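Local coordinates for protein Pgp2 (Campylobacter jejuni subsp. jejuni, PDB 6XJ6) that probably trims peptidoglycan as an L,D-carboxypeptidase and determines the helical cell shape of the bacterium, directed by peptidoglycan binding to its accessory NTF2-like domain, at residues A[191-199]-A[212-223]. Sequence-based numbering, arbitrary orientation.
Sequences DTNTYLSFY and FEQFASMKKSIF
F223 turns its ring edge onto the face of Y195, with CZ over the ring centre and the planes at 61°, while CE2 lies 3.7 Å from Y195 CG. F215 likewise presents an edge to Y199, here with CE2 over the ring centre, 4.0 Å from Y199 CG. Flat, broad side chains suit these places because each tyrosine offers a face wide enough to receive a phenylalanine edge. Among the apolar contacts, L196 is a knob in a hole formed by F212, F215, A216 and K219; its CD1 comes within 3.5 Å of A216 CB, and the small alanine lets the branched leucine settle close to the helix. CD2 of L196 meets F215 CE2 at 3.6 Å. T192 sets its methyl CG2, anti to the backbone N, 3.8 Å from K220 CB, a small group packing on the root of an extended lysine whose end leads away. Helices 192-196 and 212-223, running at 138° to each other, belong to the NTF2-like domain, where Y195 also packs on helix 170-188. The polar contact is a hydrogen bond from K219 NZ to Y195 OH (3.1 Å). Bent at chi2 (-70°), the lysine chain lays its CD 3.7 Å from Y195 CE1, combining aliphatic packing with a charged tip. Y199 OH is hydrogen-bonded to E286 and W183, outside the two segments.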
loop_
_atom_site.group_PDB
_atom_site.type_symbol
_atom_site.label_atom_id
_atom_site.label_comp_id
_atom_site.label_asym_id
_atom_site.label_seq_id
_atom_site.Cartn_x
_atom_site.Cartn_y
_atom_site.Cartn_z
ATOM N N ASP A 191 26.930 4.654 -3.732
ATOM C CA ASP A 191 26.911 5.291 -5.049
ATOM C C ASP A 191 25.809 6.342 -5.027
ATOM O O ASP A 191 24.654 6.074 -5.359
ATOM C CB ASP A 191 26.665 4.238 -6.122
ATOM C CG ASP A 191 26.565 4.823 -7.520
ATOM O OD1 ASP A 191 26.689 6.052 -7.677
ATOM O OD2 ASP A 191 26.364 4.041 -8.475
ATOM N N THR A 192 26.182 7.562 -4.641
ATOM C CA THR A 192 25.197 8.613 -4.400
ATOM C C THR A 192 24.378 8.911 -5.649
ATOM O O THR A 192 23.145 8.995 -5.590
ATOM C CB THR A 192 25.909 9.878 -3.917
ATOM O OG1 THR A 192 26.820 9.544 -2.861
ATOM C CG2 THR A 192 24.898 10.897 -3.410
ATOM N N ASN A 193 25.043 9.077 -6.793
ATOM C CA ASN A 193 24.339 9.530 -7.990
ATOM C C ASN A 193 23.305 8.508 -8.449
ATOM O O ASN A 193 22.166 8.867 -8.772
ATOM C CB ASN A 193 25.334 9.856 -9.100
ATOM C CG ASN A 193 26.151 11.095 -8.794
ATOM O OD1 ASN A 193 25.781 11.894 -7.934
ATOM N ND2 ASN A 193 27.266 11.263 -9.497
ATOM N N THR A 194 23.677 7.226 -8.489
ATOM C CA THR A 194 22.706 6.203 -8.867
ATOM C C THR A 194 21.572 6.129 -7.852
ATOM O O THR A 194 20.396 6.036 -8.224
ATOM C CB THR A 194 23.398 4.846 -9.010
ATOM O OG1 THR A 194 24.441 4.940 -9.988
ATOM C CG2 THR A 194 22.397 3.775 -9.449
ATOM N N TYR A 195 21.909 6.160 -6.562
ATOM C CA TYR A 195 20.896 6.116 -5.511
ATOM C C TYR A 195 19.883 7.242 -5.683
ATOM O O TYR A 195 18.669 7.008 -5.683
ATOM C CB TYR A 195 21.603 6.203 -4.157
ATOM C CG TYR A 195 20.721 6.350 -2.935
ATOM C CD1 TYR A 195 20.526 7.598 -2.357
ATOM C CD2 TYR A 195 20.129 5.245 -2.328
ATOM C CE1 TYR A 195 19.747 7.750 -1.232
ATOM C CE2 TYR A 195 19.342 5.389 -1.194
ATOM C CZ TYR A 195 19.163 6.644 -0.651
ATOM O OH TYR A 195 18.388 6.810 0.479
ATOM N N LEU A 196 20.367 8.470 -5.861
ATOM C CA LEU A 196 19.478 9.621 -5.972
ATOM C C LEU A 196 18.631 9.603 -7.236
ATOM O O LEU A 196 17.572 10.237 -7.263
ATOM C CB LEU A 196 20.283 10.919 -5.915
ATOM C CG LEU A 196 20.968 11.225 -4.584
ATOM C CD1 LEU A 196 21.862 12.444 -4.717
ATOM C CD2 LEU A 196 19.931 11.435 -3.488
ATOM N N SER A 197 19.059 8.894 -8.280
ATOM C CA SER A 197 18.268 8.827 -9.504
ATOM C C SER A 197 16.916 8.156 -9.296
ATOM O O SER A 197 16.049 8.261 -10.171
ATOM C CB SER A 197 19.042 8.075 -10.591
ATOM O OG SER A 197 19.047 6.678 -10.356
ATOM N N PHE A 198 16.711 7.469 -8.176
ATOM C CA PHE A 198 15.457 6.783 -7.913
ATOM C C PHE A 198 14.488 7.613 -7.087
ATOM O O PHE A 198 13.456 7.091 -6.662
ATOM C CB PHE A 198 15.718 5.439 -7.232
ATOM C CG PHE A 198 16.384 4.441 -8.128
ATOM C CD1 PHE A 198 17.732 4.173 -8.003
ATOM C CD2 PHE A 198 15.664 3.797 -9.117
ATOM C CE1 PHE A 198 18.345 3.264 -8.831
ATOM C CE2 PHE A 198 16.272 2.887 -9.955
ATOM C CZ PHE A 198 17.618 2.622 -9.815
ATOM N N TYR A 199 14.786 8.889 -6.865
ATOM C CA TYR A 199 13.898 9.788 -6.142
ATOM C C TYR A 199 13.377 10.851 -7.096
ATOM O O TYR A 199 14.099 11.309 -7.986
ATOM C CB TYR A 199 14.616 10.418 -4.944
ATOM C CG TYR A 199 14.979 9.368 -3.918
ATOM C CD1 TYR A 199 14.145 9.089 -2.847
ATOM C CD2 TYR A 199 16.148 8.630 -4.043
ATOM C CE1 TYR A 199 14.463 8.108 -1.924
ATOM C CE2 TYR A 199 16.473 7.649 -3.131
ATOM C CZ TYR A 199 15.638 7.390 -2.074
ATOM O OH TYR A 199 15.960 6.406 -1.170
ATOM N N PHE A 212 14.808 18.406 -2.258
ATOM C CA PHE A 212 15.683 17.434 -2.906
ATOM C C PHE A 212 17.149 17.852 -2.855
ATOM O O PHE A 212 18.026 17.020 -2.591
ATOM C CB PHE A 212 15.243 17.212 -4.351
ATOM C CG PHE A 212 16.039 16.161 -5.063
ATOM C CD1 PHE A 212 15.690 14.825 -4.964
ATOM C CD2 PHE A 212 17.149 16.507 -5.816
ATOM C CE1 PHE A 212 16.425 13.856 -5.612
ATOM C CE2 PHE A 212 17.886 15.540 -6.469
ATOM C CZ PHE A 212 17.525 14.212 -6.366
ATOM N N GLU A 213 17.442 19.123 -3.131
ATOM C CA GLU A 213 18.834 19.566 -3.141
ATOM C C GLU A 213 19.513 19.268 -1.809
ATOM O O GLU A 213 20.645 18.768 -1.777
ATOM C CB GLU A 213 18.908 21.056 -3.473
ATOM C CG GLU A 213 20.321 21.598 -3.605
ATOM C CD GLU A 213 20.350 23.068 -3.976
ATOM O OE1 GLU A 213 19.363 23.776 -3.682
ATOM O OE2 GLU A 213 21.357 23.516 -4.568
ATOM N N GLN A 214 18.827 19.546 -0.696
ATOM C CA GLN A 214 19.402 19.280 0.618
ATOM C C GLN A 214 19.454 17.786 0.904
ATOM O O GLN A 214 20.409 17.299 1.519
ATOM C CB GLN A 214 18.602 20.012 1.695
ATOM C CG GLN A 214 18.930 21.496 1.797
ATOM C CD GLN A 214 18.631 22.252 0.514
ATOM O OE1 GLN A 214 19.526 22.834 -0.101
ATOM N NE2 GLN A 214 17.366 22.248 0.106
ATOM N N PHE A 215 18.434 17.046 0.472
ATOM C CA PHE A 215 18.459 15.592 0.598
ATOM C C PHE A 215 19.645 15.002 -0.154
ATOM O O PHE A 215 20.350 14.132 0.367
ATOM C CB PHE A 215 17.141 15.037 0.064
ATOM C CG PHE A 215 17.069 13.537 0.017
ATOM C CD1 PHE A 215 16.883 12.793 1.173
ATOM C CD2 PHE A 215 17.147 12.866 -1.193
ATOM C CE1 PHE A 215 16.802 11.412 1.123
ATOM C CE2 PHE A 215 17.055 11.481 -1.246
ATOM C CZ PHE A 215 16.880 10.757 -0.091
ATOM N N ALA A 216 19.896 15.484 -1.372
ATOM C CA ALA A 216 21.023 14.992 -2.156
ATOM C C ALA A 216 22.343 15.235 -1.438
ATOM O O ALA A 216 23.203 14.348 -1.368
ATOM C CB ALA A 216 21.033 15.677 -3.522
ATOM N N SER A 217 22.539 16.450 -0.922
ATOM C CA SER A 217 23.785 16.768 -0.234
ATOM C C SER A 217 23.909 15.998 1.075
ATOM O O SER A 217 25.010 15.583 1.454
ATOM C CB SER A 217 23.872 18.273 0.003
ATOM O OG SER A 217 23.886 18.971 -1.233
ATOM N N MET A 218 22.792 15.793 1.778
ATOM C CA MET A 218 22.823 15.002 3.005
ATOM C C MET A 218 23.245 13.571 2.718
ATOM O O MET A 218 24.068 12.998 3.443
ATOM C CB MET A 218 21.443 14.995 3.664
ATOM C CG MET A 218 21.362 14.136 4.924
ATOM S SD MET A 218 19.684 13.792 5.467
ATOM C CE MET A 218 19.144 12.578 4.265
ATOM N N LYS A 219 22.676 12.970 1.678
ATOM C CA LYS A 219 23.007 11.584 1.371
ATOM C C LYS A 219 24.452 11.457 0.925
ATOM O O LYS A 219 25.138 10.500 1.302
ATOM C CB LYS A 219 22.055 11.029 0.314
ATOM C CG LYS A 219 20.657 10.775 0.843
ATOM C CD LYS A 219 20.640 9.588 1.803
ATOM C CE LYS A 219 19.248 9.310 2.338
ATOM N NZ LYS A 219 19.213 8.057 3.141
ATOM N N LYS A 220 24.942 12.414 0.132
ATOM C CA LYS A 220 26.339 12.368 -0.272
ATOM C C LYS A 220 27.237 12.438 0.951
ATOM O O LYS A 220 28.232 11.711 1.051
ATOM C CB LYS A 220 26.647 13.519 -1.231
ATOM C CG LYS A 220 28.013 13.416 -1.888
ATOM C CD LYS A 220 28.284 14.595 -2.802
ATOM C CE LYS A 220 29.618 14.444 -3.512
ATOM N NZ LYS A 220 29.868 15.562 -4.459
ATOM N N SER A 221 26.875 13.287 1.912
ATOM C CA SER A 221 27.631 13.382 3.152
ATOM C C SER A 221 27.628 12.047 3.895
ATOM O O SER A 221 28.682 11.557 4.323
ATOM C CB SER A 221 27.026 14.493 4.012
ATOM O OG SER A 221 27.836 14.768 5.122
ATOM N N ILE A 222 26.446 11.446 4.060
ATOM C CA ILE A 222 26.347 10.155 4.742
ATOM C C ILE A 222 27.121 9.083 3.980
ATOM O O ILE A 222 27.881 8.308 4.569
ATOM C CB ILE A 222 24.872 9.766 4.946
ATOM C CG1 ILE A 222 24.207 10.753 5.912
ATOM C CG2 ILE A 222 24.753 8.327 5.471
ATOM C CD1 ILE A 222 22.725 10.552 6.056
ATOM N N PHE A 223 26.928 9.018 2.661
ATOM C CA PHE A 223 27.599 8.004 1.856
ATOM C C PHE A 223 29.112 8.193 1.823
ATOM O O PHE A 223 29.834 7.242 1.498
ATOM C CB PHE A 223 27.062 8.033 0.421
ATOM C CG PHE A 223 25.707 7.385 0.242
ATOM C CD1 PHE A 223 24.908 7.050 1.321
ATOM C CD2 PHE A 223 25.237 7.115 -1.033
ATOM C CE1 PHE A 223 23.667 6.464 1.130
ATOM C CE2 PHE A 223 24.003 6.525 -1.224
ATOM C CZ PHE A 223 23.218 6.200 -0.139
#